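Local structure of particle-associated glycoside hydrolase (Acinetobacter phage Fri1, 6C72) at residues D152-V157 with V169-T174; A173-G178 with W233-G238; V530-N535 with V556-S561. The protein is a phage tailspike that degrades the capsular polysaccharide of Acinetobacter baumannii, probably by hydrolysing glycosidic bonds, as the virus enters its host. All blocks are in the same frame, centred on the assembly; numbering follows the deposited sequence.

Contact 1 of 3, residues D152-V157 with V169-T174; sequences DSFVSV and VVQTAT. With ZN (zinc ion), chain O.
Val157 N donates to the side-chain oxygen OE1 of Gln171 over 2.9 Å, the hydrogen bond that joins the two arms of a long loop projecting from the parallel beta-helix. The arms run nearly antiparallel, yet form no regular strand pair. Gln171 OE1 also rests 3.4 Å from Ser156 CA. Glutamine suits the place because its amide both accepts and donates. OE1 also takes Ala173 N, which reaches it from the opposite face of the amide plane to Val157 N. NE2 meanwhile gives a nearly straight bond (175°) to Ala173 O, lying in the plane of that carbonyl. A bend at chi2 (-58°) turns the amide toward the backbone of Ala173, and the three bonds fix its rotation about chi3.

Phe154 packs beside this unit, its plane 76° from the amide, presenting its edge to NE2 and to Ala173 O. The small Ala173 fits against the CE1 corner of the ring, with CB 3.8 Å from Phe154 CE1 and 3.3 Å from Val155 O. Further out, water 1 bridges Ser153 O and Thr174 O. Lys142 of the second subunit binds Ser156 OG, and Glu194 of that subunit accepts the backbone N-H groups of Val170 and Gln171. Both carboxylate oxygens of Asp152 hold a zinc ion, OD1 at 2.3 Å and OD2 at 2.6 Å, and OD1 also accepts Ser153 N.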
loop_
_atom_site.group_PDB
_atom_site.type_symbol
_atom_site.label_atom_id
_atom_site.label_comp_id
_atom_site.label_asym_id
_atom_site.label_seq_id
_atom_site.Cartn_x
_atom_site.Cartn_y
_atom_site.Cartn_z
ATOM N N ASP A 152 -4.416 -10.417 -32.894
ATOM C CA ASP A 152 -3.915 -10.924 -34.150
ATOM C C ASP A 152 -2.938 -12.063 -33.869
ATOM O O ASP A 152 -2.524 -12.299 -32.730
ATOM C CB ASP A 152 -3.280 -9.802 -34.978
ATOM C CG ASP A 152 -3.397 -10.055 -36.491
ATOM O OD1 ASP A 152 -3.801 -11.172 -36.888
ATOM O OD2 ASP A 152 -3.124 -9.134 -37.290
ATOM N N SER A 153 -2.596 -12.797 -34.921
ATOM C CA SER A 153 -1.742 -13.961 -34.751
ATOM C C SER A 153 -0.366 -13.561 -34.222
ATOM O O SER A 153 0.167 -12.502 -34.558
ATOM C CB SER A 153 -1.608 -14.690 -36.078
ATOM O OG SER A 153 -0.942 -13.860 -37.004
ATOM N N PHE A 154 0.179 -14.391 -33.342
ATOM C CA PHE A 154 1.522 -14.206 -32.808
ATOM C C PHE A 154 2.384 -15.385 -33.234
ATOM O O PHE A 154 2.073 -16.535 -32.906
ATOM C CB PHE A 154 1.503 -14.076 -31.285
ATOM C CG PHE A 154 2.857 -13.873 -30.688
ATOM C CD1 PHE A 154 3.423 -12.607 -30.639
ATOM C CD2 PHE A 154 3.566 -14.945 -30.167
ATOM C CE1 PHE A 154 4.680 -12.407 -30.095
ATOM C CE2 PHE A 154 4.817 -14.761 -29.616
ATOM C CZ PHE A 154 5.383 -13.487 -29.584
ATOM N N VAL A 155 3.459 -15.100 -33.962
ATOM C CA VAL A 155 4.419 -16.107 -34.398
ATOM C C VAL A 155 5.800 -15.659 -33.924
ATOM O O VAL A 155 6.331 -14.651 -34.404
ATOM C CB VAL A 155 4.393 -16.311 -35.924
ATOM C CG1 VAL A 155 5.473 -17.318 -36.368
ATOM C CG2 VAL A 155 3.007 -16.765 -36.378
ATOM N N SER A 156 6.394 -16.418 -33.014
ATOM C CA SER A 156 7.680 -16.029 -32.458
ATOM C C SER A 156 8.807 -16.177 -33.490
ATOM O O SER A 156 8.682 -16.875 -34.503
ATOM C CB SER A 156 7.981 -16.871 -31.223
ATOM O OG SER A 156 8.138 -18.230 -31.577
ATOM N N VAL A 157 9.920 -15.497 -33.218
ATOM C CA VAL A 157 11.126 -15.551 -34.040
ATOM C C VAL A 157 12.268 -16.082 -33.182
ATOM O O VAL A 157 12.350 -15.760 -31.991
ATOM C CB VAL A 157 11.502 -14.157 -34.591
ATOM C CG1 VAL A 157 12.839 -14.210 -35.332
ATOM C CG2 VAL A 157 10.401 -13.575 -35.463
ATOM N N VAL A 169 18.422 -9.194 -28.097
ATOM C CA VAL A 169 17.049 -9.620 -28.358
ATOM C C VAL A 169 17.038 -10.573 -29.542
ATOM O O VAL A 169 17.477 -10.219 -30.641
ATOM C CB VAL A 169 16.134 -8.422 -28.640
ATOM C CG1 VAL A 169 14.721 -8.911 -29.003
ATOM C CG2 VAL A 169 16.125 -7.475 -27.454
ATOM N N VAL A 170 16.527 -11.781 -29.324
ATOM C CA VAL A 170 16.369 -12.771 -30.380
ATOM C C VAL A 170 14.905 -12.927 -30.776
ATOM O O VAL A 170 14.568 -12.926 -31.960
ATOM C CB VAL A 170 16.978 -14.129 -29.971
ATOM C CG1 VAL A 170 16.716 -15.153 -31.071
ATOM C CG2 VAL A 170 18.474 -13.980 -29.704
ATOM N N GLN A 171 14.018 -13.060 -29.795
ATOM C CA GLN A 171 12.593 -13.156 -30.091
ATOM C C GLN A 171 12.069 -11.739 -30.287
ATOM O O GLN A 171 11.841 -11.005 -29.329
ATOM C CB GLN A 171 11.862 -13.907 -28.990
ATOM C CG GLN A 171 10.569 -14.537 -29.466
ATOM C CD GLN A 171 9.624 -13.499 -30.034
ATOM O OE1 GLN A 171 9.477 -13.377 -31.250
ATOM N NE2 GLN A 171 9.012 -12.706 -29.149
ATOM N N THR A 172 11.904 -11.339 -31.539
ATOM C CA THR A 172 11.588 -9.960 -31.865
ATOM C C THR A 172 10.108 -9.717 -32.093
ATOM O O THR A 172 9.711 -8.558 -32.229
ATOM C CB THR A 172 12.372 -9.506 -33.108
ATOM O OG1 THR A 172 12.150 -10.424 -34.192
ATOM C CG2 THR A 172 13.872 -9.417 -32.797
ATOM N N ALA A 173 9.288 -10.763 -32.147
ATOM C CA ALA A 173 7.866 -10.577 -32.405
ATOM C C ALA A 173 7.141 -10.090 -31.152
ATOM O O ALA A 173 7.422 -10.543 -30.041
ATOM C CB ALA A 173 7.237 -11.879 -32.901
ATOM N N THR A 174 6.217 -9.143 -31.333
ATOM C CA THR A 174 5.401 -8.629 -30.238
ATOM C C THR A 174 3.929 -8.754 -30.603
ATOM O O THR A 174 3.569 -8.742 -31.783
ATOM C CB THR A 174 5.716 -7.168 -29.906
ATOM O OG1 THR A 174 5.523 -6.363 -31.074
ATOM C CG2 THR A 174 7.151 -7.023 -29.420
HETATM ZN ZN ZN O . -3.515 -10.871 -39.191
HETATM O O HOH W 1 2.071 -10.187 -33.551
#

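Contact 2 of 3, residues A173-G178 with W233-G238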
loop_
_atom_site.group_PDB
_atom_site.type_symbol
_atom_site.label_atom_id
_atom_site.label_comp_id
_atom_site.label_asym_id
_atom_site.label_seq_id
_atom_site.Cartn_x
_atom_site.Cartn_y
_atom_site.Cartn_z
ATOM N N ALA A 173 9.288 -10.763 -32.147
ATOM C CA ALA A 173 7.866 -10.577 -32.405
ATOM C C ALA A 173 7.141 -10.090 -31.152
ATOM O O ALA A 173 7.422 -10.543 -30.041
ATOM C CB ALA A 173 7.237 -11.879 -32.901
ATOM N N THR A 174 6.217 -9.143 -31.333
ATOM C CA THR A 174 5.401 -8.629 -30.238
ATOM C C THR A 174 3.929 -8.754 -30.603
ATOM O O THR A 174 3.569 -8.742 -31.783
ATOM C CB THR A 174 5.716 -7.168 -29.906
ATOM O OG1 THR A 174 5.523 -6.363 -31.074
ATOM C CG2 THR A 174 7.151 -7.023 -29.420
ATOM N N TYR A 175 3.082 -8.858 -29.577
ATOM C CA TYR A 175 1.659 -9.073 -29.815
ATOM C C TYR A 175 1.043 -7.883 -30.544
ATOM O O TYR A 175 1.495 -6.743 -30.424
ATOM C CB TYR A 175 0.905 -9.310 -28.500
ATOM C CG TYR A 175 0.487 -8.048 -27.762
ATOM C CD1 TYR A 175 1.366 -7.391 -26.923
ATOM C CD2 TYR A 175 -0.792 -7.516 -27.915
ATOM C CE1 TYR A 175 0.990 -6.244 -26.243
ATOM C CE2 TYR A 175 -1.191 -6.359 -27.234
ATOM C CZ TYR A 175 -0.296 -5.729 -26.394
ATOM O OH TYR A 175 -0.665 -4.582 -25.707
ATOM N N LYS A 176 -0.006 -8.153 -31.299
ATOM C CA LYS A 176 -0.683 -7.117 -32.058
ATOM C C LYS A 176 -2.180 -7.312 -31.901
ATOM O O LYS A 176 -2.671 -8.444 -31.884
ATOM C CB LYS A 176 -0.269 -7.149 -33.548
ATOM C CG LYS A 176 -0.881 -6.030 -34.368
ATOM C CD LYS A 176 -0.184 -5.814 -35.715
ATOM C CE LYS A 176 -0.642 -6.801 -36.775
ATOM N NZ LYS A 176 0.375 -6.895 -37.872
ATOM N N HIS A 177 -2.902 -6.209 -31.751
ATOM C CA HIS A 177 -4.353 -6.299 -31.705
ATOM C C HIS A 177 -4.898 -6.713 -33.066
ATOM O O HIS A 177 -4.362 -6.334 -34.114
ATOM C CB HIS A 177 -4.954 -4.971 -31.249
ATOM C CG HIS A 177 -4.754 -4.704 -29.791
ATOM N ND1 HIS A 177 -5.363 -5.457 -28.811
ATOM C CD2 HIS A 177 -3.989 -3.793 -29.147
ATOM C CE1 HIS A 177 -4.987 -5.017 -27.626
ATOM N NE2 HIS A 177 -4.154 -4.007 -27.800
ATOM N N GLY A 178 -5.937 -7.541 -33.046
ATOM C CA GLY A 178 -6.598 -7.943 -34.274
ATOM C C GLY A 178 -7.954 -7.282 -34.443
ATOM O O GLY A 178 -8.485 -7.216 -35.549
ATOM N N TRP A 233 -5.626 -5.099 -21.547
ATOM C CA TRP A 233 -5.045 -5.220 -22.889
ATOM C C TRP A 233 -5.877 -4.446 -23.919
ATOM O O TRP A 233 -6.344 -4.989 -24.924
ATOM C CB TRP A 233 -4.895 -6.684 -23.287
ATOM C CG TRP A 233 -3.999 -7.433 -22.385
ATOM C CD1 TRP A 233 -4.369 -8.333 -21.424
ATOM C CD2 TRP A 233 -2.566 -7.377 -22.352
ATOM N NE1 TRP A 233 -3.257 -8.837 -20.789
ATOM C CE2 TRP A 233 -2.137 -8.267 -21.337
ATOM C CE3 TRP A 233 -1.606 -6.657 -23.071
ATOM C CZ2 TRP A 233 -0.789 -8.456 -21.028
ATOM C CZ3 TRP A 233 -0.267 -6.845 -22.763
ATOM C CH2 TRP A 233 0.128 -7.741 -21.751
ATOM N N VAL A 234 -6.089 -3.162 -23.636
ATOM C CA VAL A 234 -6.797 -2.258 -24.531
ATOM C C VAL A 234 -5.896 -1.073 -24.840
ATOM O O VAL A 234 -5.353 -0.445 -23.926
ATOM C CB VAL A 234 -8.131 -1.781 -23.923
ATOM C CG1 VAL A 234 -8.635 -0.567 -24.677
ATOM C CG2 VAL A 234 -9.153 -2.899 -23.989
ATOM N N ASP A 235 -5.752 -0.764 -26.122
ATOM C CA ASP A 235 -5.095 0.449 -26.576
ATOM C C ASP A 235 -6.152 1.400 -27.120
ATOM O O ASP A 235 -7.215 0.969 -27.578
ATOM C CB ASP A 235 -4.049 0.146 -27.656
ATOM C CG ASP A 235 -2.888 -0.712 -27.140
ATOM O OD1 ASP A 235 -2.869 -1.074 -25.941
ATOM O OD2 ASP A 235 -1.978 -1.015 -27.938
ATOM N N THR A 236 -5.888 2.698 -27.010
ATOM C CA THR A 236 -6.738 3.715 -27.616
ATOM C C THR A 236 -5.860 4.710 -28.357
ATOM O O THR A 236 -4.820 5.130 -27.845
ATOM C CB THR A 236 -7.615 4.451 -26.572
ATOM O OG1 THR A 236 -6.779 5.085 -25.596
ATOM C CG2 THR A 236 -8.571 3.492 -25.872
ATOM N N SER A 237 -6.286 5.110 -29.555
ATOM C CA SER A 237 -5.453 5.978 -30.369
ATOM C C SER A 237 -6.314 6.820 -31.294
ATOM O O SER A 237 -7.249 6.312 -31.910
ATOM C CB SER A 237 -4.452 5.167 -31.198
ATOM O OG SER A 237 -3.846 5.985 -32.179
ATOM N N GLY A 238 -5.988 8.105 -31.382
ATOM C CA GLY A 238 -6.544 8.979 -32.391
ATOM C C GLY A 238 -7.835 9.684 -32.031
ATOM O O GLY A 238 -8.463 10.271 -32.924
HETATM O O HOH W 2 -3.036 -3.467 -25.092
HETATM O O HOH W 3 0.091 -2.543 -27.523
#
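The hydroxyl OH of Tyr175 is gripped by two waters, both of which continue to the carboxylate of Asp235, tying the returning arm of the projecting loop to a strand of the parallel beta-helix. Water 2 lies 2.7 Å from Tyr175 OH, near the plane of the phenol ring, and donates to Asp235 OD1 over 2.5 Å. The same water meets His177 NE2 at 3.0 Å. Water 3 joins Tyr175 OH to the other carboxylate oxygen, donating to Asp235 OD2 over 2.6 Å. No direct hydrogen bond crosses between the segments, and the waters carry the polar part of the contact. Aspartate suits this place because its two oxygens can each take one water; OD1 is also bound by Asn263 ND2 of the next coil.

The aromatic residues supply the apolar part. Trp233 stands at the corner where the chain passes from one face of the helix to the next, and the edge of its six-membered ring points at the face of Tyr175 in a T-shaped stack, with the planes at 83°. CE3 of Trp233 approaches Tyr175 CZ to 3.7 Å. Tyr175 CG sits between its backbone N and carbonyl carbon (chi1 84°), which brings the ring under that edge and its CE2 over one face of the His177 imidazole. His177 and Asp235 both touch Lys205 on the neighbouring strand 204-207, while Thr197 and Gly198 of the second subunit pack against Tyr175 and Trp233 respectively. The imidazole stands almost upright to the carboxylate, the planes 82° apart, with Asp235 OD2 at its edge. His177 CE1 meets Trp233 O at the edge of the imidazole, 3.0 Å away.

Contact 3 of 3, residues V530-N535 with V556-S561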
loop_
_atom_site.group_PDB
_atom_site.type_symbol
_atom_site.label_atom_id
_atom_site.label_comp_id
_atom_site.label_asym_id
_atom_site.label_seq_id
_atom_site.Cartn_x
_atom_site.Cartn_y
_atom_site.Cartn_z
ATOM N N VAL A 530 19.887 44.708 35.870
ATOM C CA VAL A 530 19.929 44.474 37.305
ATOM C C VAL A 530 19.854 42.977 37.539
ATOM O O VAL A 530 19.009 42.297 36.943
ATOM C CB VAL A 530 18.774 45.205 38.015
ATOM C CG1 VAL A 530 18.689 44.810 39.480
ATOM C CG2 VAL A 530 18.939 46.702 37.856
ATOM N N GLU A 531 20.747 42.459 38.373
ATOM C CA GLU A 531 20.726 41.058 38.764
ATOM C C GLU A 531 20.323 40.957 40.230
ATOM O O GLU A 531 20.921 41.606 41.093
ATOM C CB GLU A 531 22.083 40.398 38.509
ATOM C CG GLU A 531 22.414 40.261 37.026
ATOM C CD GLU A 531 23.823 39.746 36.756
ATOM O OE1 GLU A 531 24.713 39.903 37.625
ATOM O OE2 GLU A 531 24.041 39.151 35.676
ATOM N N LEU A 532 19.287 40.172 40.499
ATOM C CA LEU A 532 18.844 39.882 41.853
ATOM C C LEU A 532 19.059 38.400 42.127
ATOM O O LEU A 532 18.808 37.556 41.256
ATOM C CB LEU A 532 17.362 40.249 42.046
ATOM C CG LEU A 532 16.910 41.680 41.726
ATOM C CD1 LEU A 532 15.466 41.875 42.098
ATOM C CD2 LEU A 532 17.778 42.730 42.429
ATOM N N PHE A 533 19.490 38.084 43.349
ATOM C CA PHE A 533 19.892 36.735 43.736
ATOM C C PHE A 533 19.140 36.316 44.991
ATOM O O PHE A 533 18.872 37.144 45.867
ATOM C CB PHE A 533 21.405 36.662 43.995
ATOM C CG PHE A 533 22.238 37.119 42.833
ATOM C CD1 PHE A 533 22.449 38.468 42.598
ATOM C CD2 PHE A 533 22.800 36.193 41.964
ATOM C CE1 PHE A 533 23.210 38.879 41.519
ATOM C CE2 PHE A 533 23.570 36.597 40.886
ATOM C CZ PHE A 533 23.777 37.932 40.659
ATOM N N VAL A 534 18.749 35.048 45.051
ATOM C CA VAL A 534 18.041 34.493 46.200
ATOM C C VAL A 534 18.548 33.080 46.453
ATOM O O VAL A 534 18.753 32.309 45.511
ATOM C CB VAL A 534 16.516 34.453 45.973
ATOM C CG1 VAL A 534 15.798 34.166 47.274
ATOM C CG2 VAL A 534 16.031 35.736 45.387
ATOM N N ASN A 535 18.705 32.718 47.720
ATOM C CA ASN A 535 18.910 31.324 48.088
ATOM C C ASN A 535 18.033 31.017 49.292
ATOM O O ASN A 535 17.956 31.814 50.233
ATOM C CB ASN A 535 20.382 31.027 48.395
ATOM C CG ASN A 535 20.725 29.543 48.270
ATOM O OD1 ASN A 535 21.728 29.074 48.816
ATOM N ND2 ASN A 535 19.895 28.804 47.546
ATOM N N VAL A 556 14.830 50.816 37.210
ATOM C CA VAL A 556 13.828 49.955 37.822
ATOM C C VAL A 556 14.041 49.959 39.328
ATOM O O VAL A 556 15.160 50.150 39.811
ATOM C CB VAL A 556 13.900 48.504 37.265
ATOM C CG1 VAL A 556 15.191 47.825 37.686
ATOM C CG2 VAL A 556 12.686 47.683 37.693
ATOM N N LYS A 557 12.952 49.783 40.064
ATOM C CA LYS A 557 12.972 49.636 41.514
ATOM C C LYS A 557 12.480 48.240 41.866
ATOM O O LYS A 557 11.594 47.700 41.198
ATOM C CB LYS A 557 12.108 50.710 42.193
ATOM C CG LYS A 557 12.670 52.110 42.039
ATOM C CD LYS A 557 11.588 53.198 41.946
ATOM C CE LYS A 557 10.859 53.474 43.259
ATOM N NZ LYS A 557 10.123 54.810 43.231
ATOM N N TYR A 558 13.084 47.640 42.882
ATOM C CA TYR A 558 12.743 46.283 43.269
ATOM C C TYR A 558 12.634 46.205 44.780
ATOM O O TYR A 558 13.275 46.967 45.501
ATOM C CB TYR A 558 13.778 45.276 42.751
ATOM C CG TYR A 558 15.192 45.679 43.057
ATOM C CD1 TYR A 558 15.794 45.310 44.252
ATOM C CD2 TYR A 558 15.927 46.440 42.156
ATOM C CE1 TYR A 558 17.078 45.676 44.540
ATOM C CE2 TYR A 558 17.220 46.809 42.439
ATOM C CZ TYR A 558 17.778 46.430 43.637
ATOM O OH TYR A 558 19.057 46.798 43.936
ATOM N N SER A 559 11.813 45.273 45.250
ATOM C CA SER A 559 11.582 45.096 46.674
ATOM C C SER A 559 11.173 43.657 46.927
ATOM O O SER A 559 10.370 43.091 46.182
ATOM C CB SER A 559 10.502 46.043 47.192
ATOM O OG SER A 559 10.106 45.691 48.505
ATOM N N TRP A 560 11.745 43.075 47.971
ATOM C CA TRP A 560 11.455 41.717 48.398
ATOM C C TRP A 560 10.590 41.763 49.648
ATOM O O TRP A 560 10.834 42.561 50.565
ATOM C CB TRP A 560 12.740 40.928 48.694
ATOM C CG TRP A 560 13.516 40.536 47.474
ATOM C CD1 TRP A 560 14.624 41.158 46.967
ATOM C CD2 TRP A 560 13.248 39.427 46.610
ATOM N NE1 TRP A 560 15.051 40.511 45.831
ATOM C CE2 TRP A 560 14.226 39.443 45.592
ATOM C CE3 TRP A 560 12.273 38.418 46.596
ATOM C CZ2 TRP A 560 14.254 38.497 44.570
ATOM C CZ3 TRP A 560 12.308 37.472 45.574
ATOM C CH2 TRP A 560 13.285 37.525 44.575
ATOM N N SER A 561 9.574 40.909 49.673
ATOM C CA SER A 561 8.794 40.628 50.874
ATOM C C SER A 561 8.838 39.114 51.031
ATOM O O SER A 561 8.075 38.397 50.378
ATOM C CB SER A 561 7.374 41.147 50.745
ATOM O OG SER A 561 6.603 40.762 51.866
#
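Leu532 pushes its branched end between Tyr558 and Trp560, the central bump in the packing of two antiparallel sheets in the C-terminal beta-sandwich. The facing strands run in the same direction, 5° apart, with 9.9 Å between their axes, and alternate residues of each point into the interface. One methyl of the leucine, CD2, sits over the Tyr558 face, 3.7 Å from the ring centroid and 11° off its normal, a CH-pi contact. The other, CD1, lies against Tyr558 CB at 3.9 Å and reaches Trp560 NE1 at 4.0 Å, obliquely to the indole. A branched leucine fills the hollow between two flat groups.

On one flank, Val530 sends CG1 obliquely to Tyr558 CE2 and CG2 to Val556 CG1, each at 3.9 Å. Small valines pair here, where Val530 CA and Val556 CA are 8.2 Å apart; the large indole fills the wider end, 10.0 Å from Val534 CA to Trp560 CA. A chi1 of 49° sets the Tyr558 ring over its own backbone, broadside to Leu532, while OH reaches Glu547. The closest approach between the segments is that of Val534 CG2, which meets Trp560 CH2 and CZ2 obliquely, each at 3.4 Å.

Overall arrangement
Contacts 1 and 2 form one continuous structure: they share Ala173 and Thr174, their centres are 14 Å apart, and a probable hydrogen bond of 2.8 Å from Asp152 N to Lys176 O joins them directly. The chain thus passes from the projecting arm of contact 1 into the beta-helix wall of contact 2, and both meet the second subunit. His177 lies about 6 Å, side chain to side chain, from zinc-binding Asp152. Contact 3 belongs to the separate C-terminal sandwich, with centres 94 Å from contact 1 and 88 Å from contact 2. There the Tyr558 side chain lies about 5 Å from another zinc ion and about 3 Å from that of zinc-binding His545.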